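Local coordinates for protein putative hydroxymethylglutaryl-CoA synthase (Streptococcus mutans, PDB 3SQZ) that binds coenzyme A and probably acts as a hydroxymethylglutaryl-CoA synthase, an acyltransferase of the thiolase fold condensing acetyl-CoA with acetoacetyl-CoA, at residues 272-277 against 296-301; 237-242 against 265-270. All blocks are in the same frame, centred on the assembly; numbering follows the deposited sequence. Where two conformers were deposited one is given.

Contact 1: residues 272-277 against 296-301. With COA (coenzyme A), chain D.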
# COMPACT_ATOMS: atom_id res chain seq x y z
N LYS A 272 1.46 15.22 1.69
CA LYS A 272 2.26 16.23 2.38
C LYS A 272 3.35 15.62 3.27
O LYS A 272 4.46 16.15 3.33
CB LYS A 272 1.37 17.19 3.18
CG LYS A 272 2.13 18.15 4.09
CD LYS A 272 3.00 19.15 3.32
CE LYS A 272 2.17 20.21 2.61
NZ LYS A 272 1.38 21.06 3.55
N LEU A 273 3.06 14.51 3.94
CA LEU A 273 4.09 13.89 4.79
C LEU A 273 5.26 13.39 3.95
O LEU A 273 6.42 13.57 4.32
CB LEU A 273 3.51 12.76 5.64
CG LEU A 273 4.51 12.13 6.62
CD1 LEU A 273 5.09 13.20 7.54
CD2 LEU A 273 3.85 11.03 7.43
N ALA A 274 4.96 12.79 2.81
CA ALA A 274 6.01 12.32 1.91
C ALA A 274 6.84 13.49 1.40
O ALA A 274 8.06 13.38 1.25
CB ALA A 274 5.43 11.53 0.76
N LEU A 275 6.19 14.62 1.11
CA LEU A 275 6.91 15.82 0.68
C LEU A 275 7.86 16.31 1.78
O LEU A 275 8.99 16.72 1.50
CB LEU A 275 5.93 16.92 0.28
CG LEU A 275 6.54 18.27 -0.11
CD1 LEU A 275 7.48 18.14 -1.31
CD2 LEU A 275 5.43 19.28 -0.38
N LYS A 276 7.41 16.28 3.03
CA LYS A 276 8.28 16.61 4.14
C LYS A 276 9.48 15.67 4.20
O LYS A 276 10.61 16.09 4.46
CB LYS A 276 7.52 16.59 5.46
CG LYS A 276 6.51 17.71 5.60
CD LYS A 276 5.79 17.62 6.93
CE LYS A 276 4.81 18.77 7.11
NZ LYS A 276 4.18 18.70 8.45
N GLY A 277 9.24 14.38 3.94
CA GLY A 277 10.32 13.41 3.92
C GLY A 277 11.32 13.70 2.81
O GLY A 277 12.53 13.69 3.02
N VAL A 296 10.55 16.13 -9.97
CA VAL A 296 9.55 15.68 -10.93
C VAL A 296 9.14 14.24 -10.62
O VAL A 296 7.96 13.89 -10.70
CB VAL A 296 10.09 15.81 -12.38
CG1 VAL A 296 9.27 14.98 -13.34
CG2 VAL A 296 10.10 17.28 -12.80
N ASN A 297 10.11 13.40 -10.27
CA ASN A 297 9.81 12.02 -9.92
C ASN A 297 9.04 11.91 -8.61
O ASN A 297 8.13 11.08 -8.49
CB ASN A 297 11.06 11.15 -9.93
CG ASN A 297 11.54 10.85 -11.34
OD1 ASN A 297 12.70 10.45 -11.56
ND2 ASN A 297 10.67 11.07 -12.30
N PHE A 298 9.36 12.76 -7.65
CA PHE A 298 8.55 12.82 -6.44
C PHE A 298 7.08 13.14 -6.76
O PHE A 298 6.15 12.47 -6.30
CB PHE A 298 9.09 13.82 -5.42
CG PHE A 298 8.18 13.97 -4.25
CD1 PHE A 298 8.15 13.00 -3.26
CD2 PHE A 298 7.26 15.01 -4.20
CE1 PHE A 298 7.25 13.08 -2.21
CE2 PHE A 298 6.36 15.10 -3.15
CZ PHE A 298 6.36 14.13 -2.15
N GLU A 299 6.87 14.17 -7.58
CA GLU A 299 5.52 14.55 -7.96
C GLU A 299 4.79 13.42 -8.69
O GLU A 299 3.61 13.19 -8.46
CB GLU A 299 5.55 15.83 -8.81
CG GLU A 299 6.07 17.04 -8.04
CD GLU A 299 5.16 17.45 -6.89
OE1 GLU A 299 3.93 17.32 -7.02
OE2 GLU A 299 5.70 17.90 -5.85
N ALA A 300 5.51 12.70 -9.55
CA ALA A 300 4.92 11.55 -10.23
C ALA A 300 4.47 10.49 -9.22
O ALA A 300 3.43 9.87 -9.38
CB ALA A 300 5.91 10.95 -11.22
N SER A 301 5.28 10.29 -8.18
CA SER A 301 5.04 9.23 -7.21
C SER A 301 3.81 9.46 -6.33
O SER A 301 3.27 8.50 -5.77
CB SER A 301 6.28 8.98 -6.34
OG SER A 301 6.40 9.93 -5.29
N1A COA D . -4.65 26.17 3.69
C2A COA D . -3.54 25.41 3.51
N3A COA D . -3.13 24.54 4.49
C4A COA D . -3.84 24.44 5.65
C5A COA D . -4.98 25.21 5.85
C6A COA D . -5.38 26.06 4.89
N6A COA D . -6.56 26.86 5.08
N7A COA D . -5.50 24.91 7.08
C8A COA D . -4.71 23.99 7.65
N9A COA D . -3.66 23.72 6.74
C1B COA D . -2.66 22.67 6.88
C2B COA D . -1.32 22.82 7.64
O2B COA D . -0.65 23.94 7.99
C3B COA D . -0.70 21.45 7.40
O3B COA D . 0.46 21.20 6.71
P3B COA D . 1.86 21.47 7.31
O7A COA D . 2.19 20.34 8.35
O8A COA D . 2.82 21.41 6.09
O9A COA D . 1.88 22.83 7.96
C4B COA D . -1.90 20.58 7.38
O4B COA D . -2.76 21.28 6.46
C5B COA D . -2.37 19.73 8.51
O5B COA D . -2.82 20.66 9.47
P1A COA D . -3.38 20.14 10.86
O1A COA D . -2.30 19.25 11.58
O2A COA D . -3.78 21.33 11.71
O3A COA D . -4.65 19.25 10.50
P2A COA D . -5.31 18.19 11.48
O4A COA D . -5.20 18.65 12.98
O5A COA D . -6.76 17.99 11.10
O6A COA D . -4.53 16.80 11.33
CBP COA D . -3.28 15.03 10.22
CCP COA D . -3.89 16.41 10.14
CDP COA D . -2.23 15.02 11.27
CEP COA D . -2.66 14.65 8.89
CAP COA D . -4.39 14.07 10.55
OAP COA D . -5.23 13.86 9.49
C9P COA D . -3.88 12.76 11.11
O9P COA D . -3.46 12.65 12.26
N8P COA D . -3.98 11.60 10.21
C7P COA D . -3.38 10.32 10.55
C6P COA D . -1.87 10.32 10.47
C5P COA D . -1.26 8.93 10.69
O5P COA D . -1.91 7.92 10.50
N4P COA D . 0.13 8.84 11.03
C3P COA D . 0.77 7.52 11.15
C2P COA D . 1.78 7.17 10.08
S1P COA D . 2.97 8.41 9.70
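With CG anti to the backbone N (chi1 174°), the ring of Phe298 stands out from helix 288-302 and drives its far end against the backbone of helix 271-279 between Ala274 and Leu275. The flat ring meets that backbone with Phe298 CZ 3.3 Å from Leu275 N and with CE1 beside Ala274 O. On one flank the CB of Ala274 sits in the plane of the ring at its edge, 3.8 Å from Phe298 CE1; so small a side chain lets the aromatic ring come right up to the helix. On the other, Leu275 crosses the ring at about a right angle and brings CD1 to 3.7 Å from Phe298 CE2. Phe278, one turn further on, also meets the ring. Ser301 OG returns a hydrogen bond of 2.7 Å to Phe298 O, satisfying its hydroxyl within its own helix. Helix 271-279 turns its lysines away from Phe298, to coenzyme A. Lys276, extended beyond CG, places NZ 2.6 Å from COA O7A, while Lys272, bent along its chain, sets NZ 2.9 Å from COA O8A; Lys272 NZ is also held by Gly70 O. One helix thus has two kinds of face: apolar packing seats it on helix 288-302, and two lysine ammonium groups hold separate oxygens of the 3'-phosphate and would offset its negative charge.

Contact 2: residues 237-242 against 265-270. With COA (coenzyme A), chain D.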
# COMPACT_ATOMS: atom_id res chain seq x y z
N LYS A 237 6.72 13.86 13.33
CA LYS A 237 8.07 14.09 13.84
C LYS A 237 8.88 12.79 13.89
O LYS A 237 10.06 12.77 13.56
CB LYS A 237 8.02 14.73 15.23
CG LYS A 237 9.39 14.99 15.85
N GLN A 238 8.24 11.70 14.32
CA GLN A 238 8.92 10.42 14.42
C GLN A 238 9.20 9.82 13.05
O GLN A 238 10.25 9.22 12.83
CB GLN A 238 8.13 9.46 15.31
CG GLN A 238 8.17 9.89 16.76
CD GLN A 238 9.56 9.83 17.34
OE1 GLN A 238 10.26 8.82 17.21
NE2 GLN A 238 9.99 10.92 17.97
N TYR A 239 8.25 9.95 12.14
CA TYR A 239 8.44 9.54 10.74
C TYR A 239 9.70 10.23 10.20
O TYR A 239 10.57 9.59 9.61
CB TYR A 239 7.17 9.85 9.90
CG TYR A 239 7.19 9.75 8.36
CD1 TYR A 239 7.89 10.68 7.58
CD2 TYR A 239 6.42 8.79 7.68
CE1 TYR A 239 7.86 10.63 6.18
CE2 TYR A 239 6.39 8.73 6.26
CZ TYR A 239 7.11 9.65 5.52
OH TYR A 239 7.09 9.61 4.13
N LEU A 240 9.79 11.54 10.42
CA LEU A 240 10.92 12.31 9.89
C LEU A 240 12.24 11.99 10.59
O LEU A 240 13.29 11.96 9.94
CB LEU A 240 10.62 13.81 9.94
CG LEU A 240 9.48 14.25 9.03
CD1 LEU A 240 9.11 15.70 9.29
CD2 LEU A 240 9.85 14.06 7.56
N ASP A 241 12.21 11.74 11.89
CA ASP A 241 13.44 11.40 12.60
C ASP A 241 13.95 10.00 12.25
O ASP A 241 15.16 9.78 12.12
CB ASP A 241 13.29 11.54 14.11
CG ASP A 241 14.61 11.39 14.83
OD1 ASP A 241 15.47 12.28 14.65
OD2 ASP A 241 14.81 10.39 15.55
N MET A 242 13.04 9.04 12.11
CA MET A 242 13.46 7.71 11.70
C MET A 242 13.95 7.73 10.25
O MET A 242 14.89 7.02 9.91
CB MET A 242 12.34 6.70 11.92
CG MET A 242 12.05 6.53 13.39
SD MET A 242 11.04 5.10 13.77
CE MET A 242 12.17 3.74 13.46
N CYS A 265 11.22 7.01 -3.17
CA CYS A 265 9.82 6.74 -2.83
C CYS A 265 9.65 6.68 -1.33
O CYS A 265 10.51 6.13 -0.62
CB CYS A 265 9.36 5.42 -3.43
SG CYS A 265 9.27 5.43 -5.23
N PHE A 266 8.53 7.21 -0.85
CA PHE A 266 8.24 7.29 0.57
C PHE A 266 6.91 6.67 0.90
O PHE A 266 6.00 6.62 0.08
CB PHE A 266 8.20 8.76 1.01
CG PHE A 266 9.45 9.50 0.70
CD1 PHE A 266 10.46 9.60 1.65
CD2 PHE A 266 9.65 10.06 -0.55
CE1 PHE A 266 11.64 10.26 1.35
CE2 PHE A 266 10.83 10.72 -0.85
CZ PHE A 266 11.83 10.83 0.10
N HIS A 267 6.76 6.20 2.13
CA HIS A 267 5.48 5.81 2.65
C HIS A 267 4.50 6.99 2.50
O HIS A 267 4.91 8.14 2.71
CB HIS A 267 5.64 5.39 4.11
CG HIS A 267 4.35 5.18 4.82
ND1 HIS A 267 3.34 4.41 4.28
CD2 HIS A 267 3.88 5.66 5.99
CE1 HIS A 267 2.30 4.42 5.10
NE2 HIS A 267 2.61 5.17 6.15
N LEU A 268 3.24 6.71 2.17
CA LEU A 268 2.29 7.74 1.73
C LEU A 268 0.95 7.72 2.47
O LEU A 268 -0.10 7.45 1.88
CB LEU A 268 2.06 7.61 0.21
CG LEU A 268 3.00 8.42 -0.67
CD1 LEU A 268 2.97 7.93 -2.10
CD2 LEU A 268 2.59 9.88 -0.60
N PRO A 269 0.97 8.04 3.77
CA PRO A 269 -0.32 8.14 4.48
C PRO A 269 -1.10 9.37 4.00
O PRO A 269 -2.33 9.36 4.03
CB PRO A 269 0.10 8.28 5.94
CG PRO A 269 1.47 8.86 5.89
CD PRO A 269 2.12 8.33 4.63
N PHE A 270 -0.38 10.40 3.59
CA PHE A 270 -0.93 11.54 2.86
C PHE A 270 0.27 12.21 2.18
O PHE A 270 1.38 12.15 2.69
CB PHE A 270 -1.73 12.49 3.77
CG PHE A 270 -0.97 13.02 4.97
CD1 PHE A 270 -0.47 14.31 4.99
CD2 PHE A 270 -0.79 12.22 6.10
CE1 PHE A 270 0.20 14.81 6.10
CE2 PHE A 270 -0.11 12.71 7.21
CZ PHE A 270 0.37 14.00 7.21
N1A COA D . -4.65 26.17 3.69
C2A COA D . -3.54 25.41 3.51
N3A COA D . -3.13 24.54 4.49
C4A COA D . -3.84 24.44 5.65
C5A COA D . -4.98 25.21 5.85
C6A COA D . -5.38 26.06 4.89
N6A COA D . -6.56 26.86 5.08
N7A COA D . -5.50 24.91 7.08
C8A COA D . -4.71 23.99 7.65
N9A COA D . -3.66 23.72 6.74
C1B COA D . -2.66 22.67 6.88
C2B COA D . -1.32 22.82 7.64
O2B COA D . -0.65 23.94 7.99
C3B COA D . -0.70 21.45 7.40
O3B COA D . 0.46 21.20 6.71
P3B COA D . 1.86 21.47 7.31
O7A COA D . 2.19 20.34 8.35
O8A COA D . 2.82 21.41 6.09
O9A COA D . 1.88 22.83 7.96
C4B COA D . -1.90 20.58 7.38
O4B COA D . -2.76 21.28 6.46
C5B COA D . -2.37 19.73 8.51
O5B COA D . -2.82 20.66 9.47
P1A COA D . -3.38 20.14 10.86
O1A COA D . -2.30 19.25 11.58
O2A COA D . -3.78 21.33 11.71
O3A COA D . -4.65 19.25 10.50
P2A COA D . -5.31 18.19 11.48
O4A COA D . -5.20 18.65 12.98
O5A COA D . -6.76 17.99 11.10
O6A COA D . -4.53 16.80 11.33
CBP COA D . -3.28 15.03 10.22
CCP COA D . -3.89 16.41 10.14
CDP COA D . -2.23 15.02 11.27
CEP COA D . -2.66 14.65 8.89
CAP COA D . -4.39 14.07 10.55
OAP COA D . -5.23 13.86 9.49
C9P COA D . -3.88 12.76 11.11
O9P COA D . -3.46 12.65 12.26
N8P COA D . -3.98 11.60 10.21
C7P COA D . -3.38 10.32 10.55
C6P COA D . -1.87 10.32 10.47
C5P COA D . -1.26 8.93 10.69
O5P COA D . -1.91 7.92 10.50
N4P COA D . 0.13 8.84 11.03
C3P COA D . 0.77 7.52 11.15
C2P COA D . 1.78 7.17 10.08
S1P COA D . 2.97 8.41 9.70
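The Tyr239 ring meets His267 with its edge: in the conformers given, His267 CD2 lies near the ring plane, 4.0 Å from Tyr239 CE2, and Leu240 CD2 is also at the edge. One face of the His267 imidazole is covered by Pro269 CD, 3.4 Å above its plane and displaced toward the rim. Phe270 offers a face to the pantetheine arm, COA CEP standing 3.5 Å above it. Tyr239 CG lies anti to the backbone N (chi1 169°), which carries the ring from helix 232-254 to the His267 carbonyl. There Tyr239 OH gives a hydrogen bond of 3.0 Å to His267 O, lying in the carbonyl plane on a lone pair at a C=O...O angle of 141°. Tyrosine suits the place because its ring packs as a hydrocarbon while its hydroxyl satisfies a buried carbonyl just beyond the end of a strand. The same hydroxyl touches Phe266 CB at 3.4 Å. The bond holds the backbone of His267, the predicted proton donor/acceptor, and Tyr239 CD2 comes 4.0 Å from COA S1P, so the tyrosine borders the thiol end of coenzyme A. Tyr239 also meets Phe339 edge-to-face, so helix 232-254 packs here against strand 335-342 and the loop leaving edge strand 263-266.

From the N terminus, helix 232-254 comes first; the chain then runs into strand 263-266, at one edge of the large mixed sheet, and contact 2 closes that loop of 22 residues. The chain passes through a short loop into helix 271-279 and, 18 residues after segment 272-277, returns along helix 288-302 to close contact 1. The two loops follow in series, neither nested nor crossed. Their centres are 11 Å apart and they touch: Leu273 CD2 lies 3.4 Å from Tyr239 CD2, and Ala274 CB meets Leu268 CD2. Helix 271-279 therefore ties helix 232-254 to helix 288-302, and both contacts reach coenzyme A, contact 1 at the 3'-phosphate and, through Leu273, at the thiol, contact 2 along the pantetheine arm.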